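Local structure of SorB (Sorangium cellulosum, 6B2V) at residues L55-P63 against G168-L176; P135-P143 against A238-R246. The protein serves, as a pyran synthase domain of a trans-acyltransferase polyketide assembly line, to form a pyran ring in module nine of the sorangicin pathway. All blocks are in the same frame, centred on the assembly; numbering follows the deposited sequence.

Interaction 1. Residues L55-P63 against G168-L176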
# COMPACT_ATOMS: atom_id res chain seq x y z
N LEU A 55 10.49 -4.17 8.60
CA LEU A 55 10.20 -5.53 9.00
C LEU A 55 9.93 -5.74 10.48
O LEU A 55 9.05 -6.43 10.89
CB LEU A 55 11.27 -6.52 8.49
CG LEU A 55 11.32 -6.62 6.97
CD1 LEU A 55 12.57 -7.33 6.51
CD2 LEU A 55 10.11 -7.33 6.45
N MET A 56 10.74 -5.11 11.31
CA MET A 56 10.61 -5.19 12.74
C MET A 56 9.30 -4.62 13.23
O MET A 56 8.74 -5.10 14.17
CB MET A 56 11.78 -4.52 13.41
CG MET A 56 13.04 -5.28 13.19
SD MET A 56 14.20 -5.09 14.55
CE MET A 56 14.61 -3.42 14.17
N ASP A 57 8.83 -3.63 12.50
CA ASP A 57 7.57 -2.92 12.79
C ASP A 57 6.34 -3.71 12.28
O ASP A 57 5.24 -3.28 12.40
CB ASP A 57 7.55 -1.52 12.13
CG ASP A 57 8.50 -0.50 12.79
OD1 ASP A 57 9.02 -0.79 13.84
OD2 ASP A 57 8.72 0.56 12.20
N HIS A 58 6.56 -4.85 11.63
CA HIS A 58 5.49 -5.58 10.98
C HIS A 58 5.53 -7.09 11.16
O HIS A 58 5.27 -7.80 10.26
CB HIS A 58 5.54 -5.21 9.48
CG HIS A 58 4.25 -5.34 8.76
ND1 HIS A 58 3.98 -6.40 7.95
CD2 HIS A 58 3.17 -4.55 8.72
CE1 HIS A 58 2.79 -6.25 7.42
NE2 HIS A 58 2.28 -5.13 7.88
N GLU A 59 6.00 -7.55 12.30
CA GLU A 59 6.07 -8.96 12.66
C GLU A 59 6.90 -9.82 11.74
O GLU A 59 6.60 -10.94 11.56
CB GLU A 59 4.70 -9.56 12.88
CG GLU A 59 3.95 -8.94 14.05
CD GLU A 59 2.57 -9.51 14.29
OE1 GLU A 59 2.09 -10.30 13.52
OE2 GLU A 59 1.94 -9.13 15.29
N GLN A 60 7.87 -9.18 11.13
CA GLN A 60 8.81 -9.80 10.23
C GLN A 60 8.24 -10.19 8.88
O GLN A 60 8.90 -10.85 8.13
CB GLN A 60 9.53 -10.98 10.84
CG GLN A 60 10.20 -10.69 12.17
CD GLN A 60 11.20 -9.57 12.14
OE1 GLN A 60 11.19 -8.72 12.97
NE2 GLN A 60 12.08 -9.61 11.23
N LEU A 61 7.06 -9.70 8.60
CA LEU A 61 6.36 -9.98 7.36
C LEU A 61 6.51 -8.80 6.41
O LEU A 61 6.19 -7.72 6.73
CB LEU A 61 4.89 -10.26 7.66
CG LEU A 61 3.95 -10.32 6.46
CD1 LEU A 61 4.20 -11.54 5.63
CD2 LEU A 61 2.51 -10.27 6.87
N PHE A 62 6.99 -9.04 5.20
CA PHE A 62 7.20 -7.95 4.27
C PHE A 62 5.84 -7.41 3.92
O PHE A 62 5.04 -8.11 3.42
CB PHE A 62 7.92 -8.52 3.03
CG PHE A 62 8.66 -7.51 2.21
CD1 PHE A 62 8.02 -6.77 1.30
CD2 PHE A 62 10.01 -7.38 2.32
CE1 PHE A 62 8.69 -5.87 0.50
CE2 PHE A 62 10.70 -6.46 1.55
CZ PHE A 62 10.03 -5.70 0.64
N PRO A 63 5.64 -6.13 4.14
CA PRO A 63 4.33 -5.57 3.92
C PRO A 63 3.95 -5.52 2.47
O PRO A 63 4.75 -5.20 1.65
CB PRO A 63 4.42 -4.15 4.49
CG PRO A 63 5.59 -4.16 5.34
CD PRO A 63 6.53 -5.14 4.73
N GLY A 168 -5.55 -8.92 14.89
CA GLY A 168 -4.36 -9.49 14.34
C GLY A 168 -3.51 -8.72 13.37
O GLY A 168 -2.71 -9.29 12.72
N MET A 169 -3.66 -7.42 13.34
CA MET A 169 -2.87 -6.60 12.43
C MET A 169 -1.40 -6.78 12.72
O MET A 169 -0.98 -6.66 13.85
CB MET A 169 -3.28 -5.14 12.66
CG MET A 169 -2.48 -4.09 11.97
SD MET A 169 -3.01 -2.42 12.38
CE MET A 169 -2.64 -2.27 14.13
N PRO A 170 -0.61 -7.07 11.71
CA PRO A 170 0.83 -7.22 11.89
C PRO A 170 1.55 -5.93 12.27
O PRO A 170 2.51 -5.95 12.93
CB PRO A 170 1.31 -7.74 10.54
CG PRO A 170 0.12 -8.26 9.91
CD PRO A 170 -1.05 -7.51 10.39
N ALA A 171 1.05 -4.81 11.78
CA ALA A 171 1.68 -3.53 12.04
C ALA A 171 1.67 -3.08 13.51
O ALA A 171 0.73 -3.24 14.19
CB ALA A 171 1.00 -2.46 11.22
N SER A 172 2.74 -2.42 13.91
CA SER A 172 2.81 -1.88 15.23
C SER A 172 1.99 -0.58 15.18
O SER A 172 2.34 0.33 14.53
CB SER A 172 4.25 -1.53 15.55
OG SER A 172 5.02 -2.69 15.72
N TYR A 173 0.97 -0.49 16.01
CA TYR A 173 0.10 0.67 15.99
C TYR A 173 0.83 1.98 16.26
O TYR A 173 0.60 2.97 15.64
CB TYR A 173 -1.04 0.52 16.99
CG TYR A 173 -2.03 1.64 16.90
CD1 TYR A 173 -3.03 1.62 15.96
CD2 TYR A 173 -1.96 2.72 17.73
CE1 TYR A 173 -3.91 2.65 15.86
CE2 TYR A 173 -2.85 3.76 17.62
CZ TYR A 173 -3.82 3.71 16.68
OH TYR A 173 -4.71 4.72 16.58
N ASP A 174 1.79 1.93 17.16
CA ASP A 174 2.56 3.10 17.51
C ASP A 174 3.38 3.64 16.35
O ASP A 174 3.78 4.77 16.36
CB ASP A 174 3.52 2.78 18.63
CG ASP A 174 2.92 2.88 20.03
OD1 ASP A 174 1.86 3.45 20.24
OD2 ASP A 174 3.55 2.40 20.94
N LYS A 175 3.70 2.77 15.40
CA LYS A 175 4.48 3.15 14.25
C LYS A 175 3.64 3.67 13.09
O LYS A 175 4.15 4.25 12.21
CB LYS A 175 5.34 1.99 13.79
CG LYS A 175 6.32 1.52 14.83
CD LYS A 175 7.38 2.57 15.05
CE LYS A 175 8.53 2.06 15.92
NZ LYS A 175 8.02 1.08 16.89
N LEU A 176 2.36 3.42 13.18
CA LEU A 176 1.41 3.94 12.23
C LEU A 176 1.11 5.42 12.53
O LEU A 176 1.45 5.91 13.55
CB LEU A 176 0.12 3.16 12.28
CG LEU A 176 0.20 1.67 11.97
CD1 LEU A 176 -1.15 1.04 12.06
CD2 LEU A 176 0.86 1.47 10.64
O HOH W 1 -0.52 -4.59 8.66
O HOH W 2 2.30 -6.35 16.19

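Interaction 2. Residues P135-P143 against A238-R246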
# COMPACT_ATOMS: atom_id res chain seq x y z
N PRO A 135 2.45 7.67 -22.59
CA PRO A 135 1.47 8.72 -22.77
C PRO A 135 0.58 8.86 -21.54
O PRO A 135 0.52 7.96 -20.76
CB PRO A 135 0.65 8.22 -23.94
CG PRO A 135 0.70 6.75 -23.79
CD PRO A 135 2.07 6.44 -23.31
N PRO A 136 -0.10 9.98 -21.41
CA PRO A 136 -0.87 10.18 -20.19
C PRO A 136 -1.89 9.10 -19.98
O PRO A 136 -2.57 8.76 -20.86
CB PRO A 136 -1.53 11.52 -20.42
CG PRO A 136 -0.58 12.25 -21.30
CD PRO A 136 -0.02 11.20 -22.22
N ALA A 137 -1.86 8.54 -18.79
CA ALA A 137 -2.80 7.51 -18.40
C ALA A 137 -3.40 7.70 -16.99
O ALA A 137 -4.30 7.02 -16.61
CB ALA A 137 -2.19 6.15 -18.57
N GLN A 138 -2.92 8.66 -16.25
CA GLN A 138 -3.41 8.90 -14.93
C GLN A 138 -4.72 9.62 -14.99
O GLN A 138 -4.84 10.64 -15.60
CB GLN A 138 -2.34 9.71 -14.18
CG GLN A 138 -2.51 9.91 -12.71
CD GLN A 138 -1.43 10.77 -12.10
OE1 GLN A 138 -1.36 11.95 -12.37
NE2 GLN A 138 -0.63 10.19 -11.24
N PRO A 139 -5.71 9.15 -14.24
CA PRO A 139 -6.98 9.85 -14.16
C PRO A 139 -6.73 11.19 -13.48
O PRO A 139 -5.86 11.33 -12.67
CB PRO A 139 -7.82 9.00 -13.22
CG PRO A 139 -7.14 7.72 -13.09
CD PRO A 139 -5.73 7.87 -13.52
N ALA A 140 -7.59 12.14 -13.75
CA ALA A 140 -7.44 13.44 -13.17
C ALA A 140 -7.56 13.28 -11.67
O ALA A 140 -8.31 12.51 -11.20
CB ALA A 140 -8.51 14.39 -13.67
N ARG A 141 -6.80 14.09 -10.99
CA ARG A 141 -6.77 14.10 -9.56
C ARG A 141 -8.20 14.39 -9.17
O ARG A 141 -8.80 15.26 -9.63
CB ARG A 141 -5.88 15.26 -9.11
CG ARG A 141 -5.55 15.27 -7.64
CD ARG A 141 -4.74 16.46 -7.19
NE ARG A 141 -3.87 16.17 -6.09
CZ ARG A 141 -3.19 17.07 -5.41
NH1 ARG A 141 -3.32 18.35 -5.72
NH2 ARG A 141 -2.38 16.71 -4.45
N PRO A 142 -8.67 13.69 -8.17
CA PRO A 142 -10.00 13.90 -7.67
C PRO A 142 -10.08 15.28 -7.09
O PRO A 142 -9.14 15.88 -6.66
CB PRO A 142 -10.10 12.91 -6.50
CG PRO A 142 -9.10 11.90 -6.76
CD PRO A 142 -8.05 12.49 -7.64
N PRO A 143 -11.30 15.74 -6.99
CA PRO A 143 -11.54 17.03 -6.36
C PRO A 143 -11.20 16.94 -4.87
O PRO A 143 -11.15 15.92 -4.31
CB PRO A 143 -13.05 17.22 -6.48
CG PRO A 143 -13.48 16.25 -7.45
CD PRO A 143 -12.52 15.12 -7.48
N ALA A 238 -5.80 -0.09 -8.93
CA ALA A 238 -4.83 0.96 -9.16
C ALA A 238 -4.37 1.73 -7.91
O ALA A 238 -5.06 1.80 -6.99
CB ALA A 238 -5.40 1.99 -10.13
N LEU A 239 -3.18 2.28 -8.04
CA LEU A 239 -2.62 3.23 -7.11
C LEU A 239 -2.12 4.41 -7.93
O LEU A 239 -1.30 4.23 -8.75
CB LEU A 239 -1.45 2.69 -6.33
CG LEU A 239 -0.61 3.73 -5.56
CD1 LEU A 239 -1.44 4.46 -4.51
CD2 LEU A 239 0.50 3.03 -4.85
N TRP A 240 -2.63 5.60 -7.67
CA TRP A 240 -2.21 6.80 -8.36
C TRP A 240 -1.53 7.74 -7.37
O TRP A 240 -2.07 8.00 -6.39
CB TRP A 240 -3.40 7.48 -9.04
CG TRP A 240 -4.11 6.61 -10.03
CD1 TRP A 240 -5.36 6.15 -9.95
CD2 TRP A 240 -3.57 6.10 -11.25
NE1 TRP A 240 -5.66 5.40 -11.04
CE2 TRP A 240 -4.57 5.35 -11.86
CE3 TRP A 240 -2.35 6.22 -11.89
CZ2 TRP A 240 -4.38 4.70 -13.06
CZ3 TRP A 240 -2.17 5.56 -13.09
CH2 TRP A 240 -3.18 4.84 -13.66
N ILE A 241 -0.34 8.21 -7.68
CA ILE A 241 0.42 9.05 -6.81
C ILE A 241 0.40 10.48 -7.33
O ILE A 241 0.88 10.73 -8.39
CB ILE A 241 1.87 8.56 -6.91
CG1 ILE A 241 1.98 7.09 -6.51
CG2 ILE A 241 2.74 9.40 -6.04
CD1 ILE A 241 3.19 6.40 -7.10
N TYR A 242 -0.20 11.40 -6.60
CA TYR A 242 -0.30 12.78 -7.07
C TYR A 242 0.70 13.76 -6.48
O TYR A 242 1.16 14.62 -7.14
CB TYR A 242 -1.74 13.29 -6.89
CG TYR A 242 -2.76 12.53 -7.68
CD1 TYR A 242 -2.89 12.72 -9.02
CD2 TYR A 242 -3.61 11.63 -7.08
CE1 TYR A 242 -3.84 12.03 -9.74
CE2 TYR A 242 -4.55 10.94 -7.79
CZ TYR A 242 -4.63 11.14 -9.12
OH TYR A 242 -5.57 10.47 -9.84
N SER A 243 1.00 13.58 -5.23
CA SER A 243 1.95 14.42 -4.54
C SER A 243 2.52 13.75 -3.28
O SER A 243 2.11 12.72 -2.95
CB SER A 243 1.40 15.81 -4.32
OG SER A 243 0.56 15.78 -3.28
N ASP A 244 3.44 14.38 -2.58
CA ASP A 244 4.08 13.72 -1.46
C ASP A 244 3.09 13.32 -0.39
O ASP A 244 2.47 14.14 0.21
CB ASP A 244 5.07 14.74 -0.84
CG ASP A 244 5.98 14.17 0.27
OD1 ASP A 244 5.82 13.12 0.77
OD2 ASP A 244 6.90 14.87 0.62
N PRO A 245 3.08 12.04 -0.06
CA PRO A 245 2.16 11.49 0.92
C PRO A 245 2.42 11.88 2.38
O PRO A 245 1.61 11.85 3.22
CB PRO A 245 2.27 9.99 0.74
CG PRO A 245 3.44 9.74 -0.07
CD PRO A 245 3.85 10.99 -0.73
N ARG A 246 3.59 12.45 2.58
CA ARG A 246 3.99 12.89 3.90
C ARG A 246 3.19 14.08 4.38
O ARG A 246 3.17 14.35 5.53
CB ARG A 246 5.48 13.15 4.01
CG ARG A 246 6.26 11.87 4.07
CD ARG A 246 7.74 12.08 4.22
NE ARG A 246 8.23 13.07 3.32
CZ ARG A 246 8.91 12.77 2.22
NH1 ARG A 246 9.07 11.49 1.91
NH2 ARG A 246 9.36 13.74 1.42

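Interaction 1. Residues L55-P63 against G168-L176
P170 lays its CB over one face of the H58 imidazole, and the packing is tight there: CB stands 3.8 Å from the centroid of the H58 ring and only 12° off the ring normal, the mark of a CH-pi contact. H58 CG is anti to the backbone N (chi1 -154°), which sets the ring alongside P170. P63 CG lies on the opposite face, toward the rim, leaving the imidazole between two prolines. Its rotation is fixed further by ND1, which donates to L61 O at 2.8 Å within the type I' turn from H58 to L61. NE2 shares a bridging water with A171 N, at 3.0 Å from NE2, although the water's bond to A171 N is weak. The two loops are joined directly by the backbone bond from S172 N to D57 O at 3.0 Å. This junction brings the predicted N-terminal and C-terminal hotdog folds of a dehydratase-like double hotdog together; in related dehydratases the N-terminal fold supplies the catalytic histidine, and H58 is probably its equivalent. On the D57 side the carboxylate and the K175 chain cross at about a right angle, yet the salt bridge from D57 OD1 to K175 NZ is long at 3.7 Å. D57 OD2 instead bonds N208 ND2 of helix 207-225. The other loose margin is E59, whose chain, extended beyond CG, crosses P170 so that E59 CG comes 3.5 Å from P170 O. There a second water lies 2.9 Å from E59 OE2 and also within reach of P170 O, beside a side chain exposed to solvent.

Interaction 2. Residues P135-P143 against A238-R246
The W240 indole carries P139 CD over the centre of one face, 3.5 Å from the centroid of its five-membered ring, while Q138 CA covers the same face nearer the rim, over the six-membered ring. The Y242 ring has R141 CG over one face, 4.0 Å from the ring centroid and 14° off the normal, and P139 O in its plane at the hydroxyl edge. From Q138 to P143 both backbone angles stay in the polyproline II region, and this linker, which follows strand 123-132 of the predicted N-terminal hotdog fold, lies across the end of strand 232-241 of the C-terminal one. W240 and Y242 alternate with I241 along the chain: their CB atoms point toward the linker, that of I241 away from it. Because Q138 CG is anti to the backbone N, the extended chain slides past both aromatics and brings NE2 to I241 O, a weak bond of 3.3 Å. The amide passes Y242 obliquely, with CD 3.6 Å from Y242 CE1. P142 CD adds an apolar touch at Y242 CE2. R141 passes the tyrosine in the opposite direction, and its NE donates to C279 O of strand 279-289, so its polar end is held beyond this contact. Finally, Y242 OH donates to P139 O at 3.0 Å, meeting that oxygen from 45° above the carbonyl plane.

How the interactions relate
Both interactions join the N-terminal half of the chain to the C-terminal half, but at places on opposite sides of the chain's centre, with the centres of the two contacts about 27 Å apart and nearest atoms about 11 Å apart. Interaction 1 is partly buried, four of its nine touching residues being buried; interaction 2 is a surface contact with one buried residue of ten. Each uses proline against an aromatic ring. In interaction 1, however, loop meets a loop with a short 3-10 turn, and the polar links are a backbone bond, waters and a long salt bridge, with helix 207-225 alongside. Interaction 2 sets an extended linker on a strand end, and side-chain groups donate to backbone carbonyls.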